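Local coordinates for response regulator aspartate phosphatase H (Bacillus subtilis, PDB 3Q15), which dephosphorylates the sporulation response regulator Spo0F and also acts on the competence regulator ComA, helping to separate the two programmes in time, at residues A[215-218]-A[219-222]; A[235-238]-A[239-242]; A[267-270]-A[271-275]. All coordinates share one frame; numbering follows the deposited sequence.

Contact 1: A[215-218]-A[219-222]; sequences IQND and RFIA
Asn217 sits just ahead of helix 218-235 and meets Phe220 twice, once through the backbone N of that residue and once through its ring. Its side chain leaves with CG anti to the backbone N (chi1 -173°), a torsion that brings the amide over the first turn, within reach of Phe220 N. Beyond CB, the amide carbon CG of Asn217 comes to 3.5 Å from Phe220 CD2. Of the two branches, Asn217 OD1 turns to the backbone and accepts from Phe220 N at 3.1 Å, with a nearly straight N-H...O angle of 171°. The donor reaches this oxygen from above the carbonyl plane. The other branch, Asn217 ND2, lies in the plane of the phenyl ring, at its edge, 3.5 Å from Phe220 CD2. Amide and ring are inclined by 58°, so the two flat groups are not stacked.

The bond from OD1 is the classical N-cap, which satisfies an N-H that has no carbonyl one turn earlier in the helix. The helical pattern then takes over: Ile221 N donates to Asn217 O at 3.0 Å, and Ala222 N to Asp218 O at 2.8 Å. Ile221 lays its CG1 against the same Asn217 O. Just before the cap, Gln216 has positive phi and closes a Schellman motif, ending the preceding helix.

Arg219 leads away from this turn to a salt bridge with Asp258. Towards the earlier part of the chain, Asn217 and Phe220 both rest on Ile179 of helix 178-194, while Phe220 and Ile221 pack on Ala212 of helix 198-214. The capped turn is thereby fitted against two preceding helices of the tetratricopeptide (TPR) array.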
loop_
_atom_site.group_PDB
_atom_site.type_symbol
_atom_site.label_atom_id
_atom_site.label_comp_id
_atom_site.label_asym_id
_atom_site.label_seq_id
_atom_site.Cartn_x
_atom_site.Cartn_y
_atom_site.Cartn_z
ATOM N N ILE A 215 27.243 -16.428 10.915
ATOM C CA ILE A 215 26.579 -17.727 10.903
ATOM C C ILE A 215 27.240 -18.695 9.928
ATOM O O ILE A 215 26.754 -19.807 9.724
ATOM C CB ILE A 215 25.083 -17.601 10.558
ATOM C CG1 ILE A 215 24.904 -16.930 9.195
ATOM C CG2 ILE A 215 24.350 -16.825 11.639
ATOM C CD1 ILE A 215 23.465 -16.721 8.813
ATOM N N GLN A 216 28.349 -18.264 9.332
ATOM C CA GLN A 216 29.091 -19.084 8.377
ATOM C C GLN A 216 28.189 -19.727 7.325
ATOM O O GLN A 216 28.230 -20.940 7.117
ATOM C CB GLN A 216 29.918 -20.152 9.100
ATOM C CG GLN A 216 31.092 -19.590 9.891
ATOM C CD GLN A 216 31.887 -20.660 10.617
ATOM O OE1 GLN A 216 31.406 -21.772 10.834
ATOM N NE2 GLN A 216 33.115 -20.326 10.997
ATOM N N ASN A 217 27.376 -18.906 6.667
ATOM C CA ASN A 217 26.542 -19.371 5.563
ATOM C C ASN A 217 27.120 -18.902 4.233
ATOM O O ASN A 217 27.000 -17.732 3.876
ATOM C CB ASN A 217 25.102 -18.882 5.732
ATOM C CG ASN A 217 24.157 -19.480 4.705
ATOM O OD1 ASN A 217 24.405 -19.413 3.501
ATOM N ND2 ASN A 217 23.069 -20.080 5.181
ATOM N N ASP A 218 27.752 -19.819 3.508
ATOM C CA ASP A 218 28.461 -19.473 2.278
ATOM C C ASP A 218 27.552 -18.876 1.204
ATOM O O ASP A 218 27.899 -17.873 0.578
ATOM C CB ASP A 218 29.196 -20.693 1.724
ATOM C CG ASP A 218 30.259 -21.209 2.672
ATOM O OD1 ASP A 218 30.380 -22.444 2.809
ATOM O OD2 ASP A 218 30.974 -20.380 3.277
ATOM N N ARG A 219 26.395 -19.488 0.985
ATOM C CA ARG A 219 25.485 -18.982 -0.032
ATOM C C ARG A 219 25.164 -17.511 0.214
ATOM O O ARG A 219 25.271 -16.688 -0.693
ATOM C CB ARG A 219 24.202 -19.812 -0.101
ATOM C CG ARG A 219 23.156 -19.237 -1.050
ATOM C CD ARG A 219 22.077 -20.256 -1.378
ATOM N NE ARG A 219 22.631 -21.407 -2.085
ATOM C CZ ARG A 219 22.769 -21.481 -3.405
ATOM N NH1 ARG A 219 22.387 -20.467 -4.173
ATOM N NH2 ARG A 219 23.288 -22.569 -3.958
ATOM N N PHE A 220 24.783 -17.181 1.445
ATOM C CA PHE A 220 24.414 -15.808 1.776
ATOM C C PHE A 220 25.613 -14.868 1.846
ATOM O O PHE A 220 25.460 -13.651 1.743
ATOM C CB PHE A 220 23.603 -15.755 3.069
ATOM C CG PHE A 220 22.177 -16.180 2.899
ATOM C CD1 PHE A 220 21.299 -15.412 2.150
ATOM C CD2 PHE A 220 21.713 -17.347 3.483
ATOM C CE1 PHE A 220 19.982 -15.803 1.985
ATOM C CE2 PHE A 220 20.398 -17.742 3.324
ATOM C CZ PHE A 220 19.531 -16.971 2.575
ATOM N N ILE A 221 26.801 -15.433 2.022
ATOM C CA ILE A 221 28.023 -14.646 1.940
ATOM C C ILE A 221 28.256 -14.246 0.487
ATOM O O ILE A 221 28.542 -13.088 0.185
ATOM C CB ILE A 221 29.248 -15.422 2.473
ATOM C CG1 ILE A 221 29.132 -15.635 3.983
ATOM C CG2 ILE A 221 30.532 -14.675 2.154
ATOM C CD1 ILE A 221 30.289 -16.406 4.587
ATOM N N ALA A 222 28.115 -15.215 -0.409
ATOM C CA ALA A 222 28.264 -14.969 -1.836
ATOM C C ALA A 222 27.198 -14.005 -2.348
ATOM O O ALA A 222 27.495 -13.080 -3.104
ATOM C CB ALA A 222 28.202 -16.280 -2.600
#

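Contact 2: A[235-238]-A[239-242]; sequences SGDD and QMAV
Asp237 OD2 accepts from Met240 N at 3.0 Å, a capping bond with an N-H...O angle of 166° that opens helix 238-255. The N-H meets this oxygen from above the carboxylate plane, 49° out of it. Around that bond the carboxylate is pressed against the start of the methionine chain: Met240 CG stands 3.3 Å from both OD1 and OD2 of Asp237, and Met240 CB lies 3.5 Å from Asp237 CG. Met240 then bends at chi2 and chi3, leading its sulfur away from the acid. The cap depends on chi1 of Asp237, which at -166° sets CG opposite the main-chain N and beside the carbonyl carbon, bringing OD2 to Met240 N.

Behind the side chains, main-chain bonds fix the turn. Ala241 N donates to Asp237 O at 2.9 Å and Val242 N to Asp238 O at 2.8 Å, so Asp237 uses both its side chain and its carbonyl to start the helix. Gly236, with positive phi, makes the bend out of helix 218-235; a CB there would run into the carbonyl O of Ser235. Farther out, Tyr232 of that helix touches Asp237, Met240 and Ala241.

At the N-terminal end of helix 238-255 the Asp237 carboxylate stands in for a missing carbonyl, and its negative charge probably interacts favourably with the helix dipole; Asp238, on the first turn, is likely to add to that effect.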
loop_
_atom_site.group_PDB
_atom_site.type_symbol
_atom_site.label_atom_id
_atom_site.label_comp_id
_atom_site.label_asym_id
_atom_site.label_seq_id
_atom_site.Cartn_x
_atom_site.Cartn_y
_atom_site.Cartn_z
ATOM N N SER A 235 25.850 2.616 -8.181
ATOM C CA SER A 235 26.123 3.904 -7.550
ATOM C C SER A 235 27.257 4.640 -8.267
ATOM O O SER A 235 27.474 5.833 -8.048
ATOM C CB SER A 235 26.451 3.726 -6.066
ATOM O OG SER A 235 27.581 2.894 -5.894
ATOM N N GLY A 236 27.975 3.920 -9.125
ATOM C CA GLY A 236 29.020 4.515 -9.937
ATOM C C GLY A 236 30.438 4.276 -9.447
ATOM O O GLY A 236 31.367 4.939 -9.899
ATOM N N ASP A 237 30.609 3.335 -8.523
ATOM C CA ASP A 237 31.940 3.002 -8.015
ATOM C C ASP A 237 32.421 1.686 -8.618
ATOM O O ASP A 237 32.432 0.653 -7.952
ATOM C CB ASP A 237 31.932 2.912 -6.486
ATOM C CG ASP A 237 33.332 2.905 -5.892
ATOM O OD1 ASP A 237 33.505 3.437 -4.774
ATOM O OD2 ASP A 237 34.258 2.370 -6.538
ATOM N N ASP A 238 32.822 1.739 -9.884
ATOM C CA ASP A 238 33.210 0.548 -10.632
ATOM C C ASP A 238 34.330 -0.253 -9.976
ATOM O O ASP A 238 34.322 -1.484 -10.014
ATOM C CB ASP A 238 33.604 0.929 -12.060
ATOM C CG ASP A 238 33.914 2.404 -12.203
ATOM O OD1 ASP A 238 32.961 3.197 -12.363
ATOM O OD2 ASP A 238 35.107 2.771 -12.154
ATOM N N GLN A 239 35.292 0.441 -9.378
ATOM C CA GLN A 239 36.421 -0.229 -8.743
ATOM C C GLN A 239 35.949 -1.105 -7.581
ATOM O O GLN A 239 36.307 -2.279 -7.494
ATOM C CB GLN A 239 37.463 0.794 -8.281
ATOM C CG GLN A 239 38.809 0.193 -7.909
ATOM C CD GLN A 239 39.959 1.168 -8.101
ATOM O OE1 GLN A 239 40.057 1.836 -9.132
ATOM N NE2 GLN A 239 40.835 1.255 -7.106
ATOM N N MET A 240 35.136 -0.532 -6.699
ATOM C CA MET A 240 34.562 -1.288 -5.591
ATOM C C MET A 240 33.653 -2.402 -6.101
ATOM O O MET A 240 33.627 -3.501 -5.551
ATOM C CB MET A 240 33.785 -0.359 -4.656
ATOM C CG MET A 240 34.671 0.537 -3.810
ATOM S SD MET A 240 35.633 -0.410 -2.617
ATOM C CE MET A 240 34.360 -0.863 -1.446
ATOM N N ALA A 241 32.905 -2.109 -7.157
ATOM C CA ALA A 241 32.041 -3.102 -7.778
ATOM C C ALA A 241 32.854 -4.311 -8.222
ATOM O O ALA A 241 32.556 -5.446 -7.849
ATOM C CB ALA A 241 31.305 -2.499 -8.956
ATOM N N VAL A 242 33.887 -4.063 -9.019
ATOM C CA VAL A 242 34.699 -5.150 -9.549
ATOM C C VAL A 242 35.354 -5.928 -8.419
ATOM O O VAL A 242 35.452 -7.153 -8.469
ATOM C CB VAL A 242 35.781 -4.636 -10.512
ATOM C CG1 VAL A 242 36.855 -5.696 -10.720
ATOM C CG2 VAL A 242 35.155 -4.226 -11.834
#

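Contact 3: A[267-270]-A[271-275]; sequences LSWT and LCKAG
The chain stays helical from Leu267 to Lys273, with successive i to i+4 bonds such as Lys273 N to Trp269 O at 3.0 Å, until the weak bond from Ala274 N to Thr270 O and the positive phi of Gly275 end it in a Schellman motif. One turn apart, Trp269 and Lys273 make the main side-chain contact. A chi1 of -170° sends the Trp269 indole out on the side of the carbonyl carbon, and Lys273, bent at chi3, folds its end back over one face. Lys273 NZ stands 3.2 Å from the centroid of the Trp269 six-membered ring and only 4° off its normal, a cation-pi contact centred on the benzo ring. Just before it, Lys273 CE makes a CH-pi contact 3.6 Å from the centroid of the Trp269 five-membered ring.

Along another side of the helix, Leu267 and Leu271 point the same way, side by side, with Leu267 CD1 4.0 Å from Leu271 CD1. Tyr310 of helix 299-310 touches Trp269, Cys272 and Lys273.

A serine in place of Trp269 removes the flat surface under the ammonium group; the end of Lys273 would probably be freer to turn, and a gap would probably open towards Leu306 and Tyr310. As built, the ammonium is shared between the indole pi cloud and a salt bridge to Asp233, an arrangement likely to favour the charged form of Lys273 and to restrain its flexible chain.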
loop_
_atom_site.group_PDB
_atom_site.type_symbol
_atom_site.label_atom_id
_atom_site.label_comp_id
_atom_site.label_asym_id
_atom_site.label_seq_id
_atom_site.Cartn_x
_atom_site.Cartn_y
_atom_site.Cartn_z
ATOM N N LEU A 267 29.987 -8.880 -13.257
ATOM C CA LEU A 267 31.390 -8.572 -13.471
ATOM C C LEU A 267 31.634 -8.133 -14.914
ATOM O O LEU A 267 32.275 -7.113 -15.160
ATOM C CB LEU A 267 32.256 -9.785 -13.123
ATOM C CG LEU A 267 33.777 -9.629 -13.202
ATOM C CD1 LEU A 267 34.246 -8.396 -12.440
ATOM C CD2 LEU A 267 34.469 -10.876 -12.677
ATOM N N SER A 268 31.108 -8.900 -15.864
ATOM C CA SER A 268 31.300 -8.607 -17.285
ATOM C C SER A 268 30.687 -7.268 -17.689
ATOM O O SER A 268 31.347 -6.434 -18.306
ATOM C CB SER A 268 30.724 -9.732 -18.149
ATOM O OG SER A 268 31.425 -10.946 -17.936
ATOM N N TRP A 269 29.422 -7.068 -17.338
ATOM C CA TRP A 269 28.730 -5.831 -17.665
ATOM C C TRP A 269 29.493 -4.638 -17.104
ATOM O O TRP A 269 29.717 -3.649 -17.799
ATOM C CB TRP A 269 27.311 -5.853 -17.097
ATOM C CG TRP A 269 26.444 -4.733 -17.583
ATOM C CD1 TRP A 269 26.517 -4.105 -18.794
ATOM C CD2 TRP A 269 25.374 -4.102 -16.869
ATOM N NE1 TRP A 269 25.554 -3.127 -18.878
ATOM C CE2 TRP A 269 24.841 -3.104 -17.709
ATOM C CE3 TRP A 269 24.814 -4.286 -15.600
ATOM C CZ2 TRP A 269 23.776 -2.292 -17.322
ATOM C CZ3 TRP A 269 23.755 -3.478 -15.216
ATOM C CH2 TRP A 269 23.248 -2.493 -16.076
ATOM N N THR A 270 29.895 -4.738 -15.841
ATOM C CA THR A 270 30.624 -3.661 -15.179
ATOM C C THR A 270 31.939 -3.363 -15.883
ATOM O O THR A 270 32.319 -2.206 -16.044
ATOM C CB THR A 270 30.911 -3.995 -13.704
ATOM O OG1 THR A 270 29.674 -4.220 -13.019
ATOM C CG2 THR A 270 31.646 -2.850 -13.033
ATOM N N LEU A 271 32.634 -4.416 -16.299
ATOM C CA LEU A 271 33.897 -4.259 -16.996
ATOM C C LEU A 271 33.697 -3.606 -18.361
ATOM O O LEU A 271 34.514 -2.796 -18.794
ATOM C CB LEU A 271 34.604 -5.607 -17.135
ATOM C CG LEU A 271 35.221 -6.141 -15.842
ATOM C CD1 LEU A 271 35.819 -7.528 -16.039
ATOM C CD2 LEU A 271 36.270 -5.169 -15.320
ATOM N N CYS A 272 32.602 -3.958 -19.030
ATOM C CA CYS A 272 32.285 -3.384 -20.335
ATOM C C CYS A 272 31.979 -1.892 -20.236
ATOM O O CYS A 272 32.421 -1.101 -21.066
ATOM C CB CYS A 272 31.104 -4.117 -20.981
ATOM S SG CYS A 272 31.484 -5.788 -21.560
ATOM N N LYS A 273 31.215 -1.516 -19.217
ATOM C CA LYS A 273 30.887 -0.116 -18.990
ATOM C C LYS A 273 32.130 0.667 -18.586
ATOM O O LYS A 273 32.207 1.877 -18.798
ATOM C CB LYS A 273 29.801 0.013 -17.919
ATOM C CG LYS A 273 28.413 -0.373 -18.407
ATOM C CD LYS A 273 27.374 -0.270 -17.303
ATOM C CE LYS A 273 27.635 -1.283 -16.204
ATOM N NZ LYS A 273 26.498 -1.365 -15.248
ATOM N N ALA A 274 33.102 -0.033 -18.011
ATOM C CA ALA A 274 34.350 0.589 -17.581
ATOM C C ALA A 274 35.371 0.664 -18.715
ATOM O O ALA A 274 36.489 1.149 -18.525
ATOM C CB ALA A 274 34.929 -0.162 -16.394
ATOM N N GLY A 275 34.988 0.175 -19.890
ATOM C CA GLY A 275 35.858 0.226 -21.052
ATOM C C GLY A 275 36.878 -0.899 -21.124
ATOM O O GLY A 275 37.749 -0.893 -21.994
#

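Overall arrangement
From the N terminus, contact 1 comes first, at the turn from helix 198-214 into helix 218-235. Contact 2 follows at the far end of helix 218-235, where the chain turns into helix 238-255, and contact 3 spans the last turns of helix 260-273. Each is one continuous stretch, so they run in series and none nests in or crosses another. Contact 1 stands apart, its centre about 22 Å from that of contact 2 and about 26 Å from that of contact 3. Contacts 2 and 3 touch: Val242 packs on Leu267, Thr270 and Leu271, joining the predicted fourth and fifth TPR repeats, and Asp233 links the end of helix 218-235 to helix 260-273.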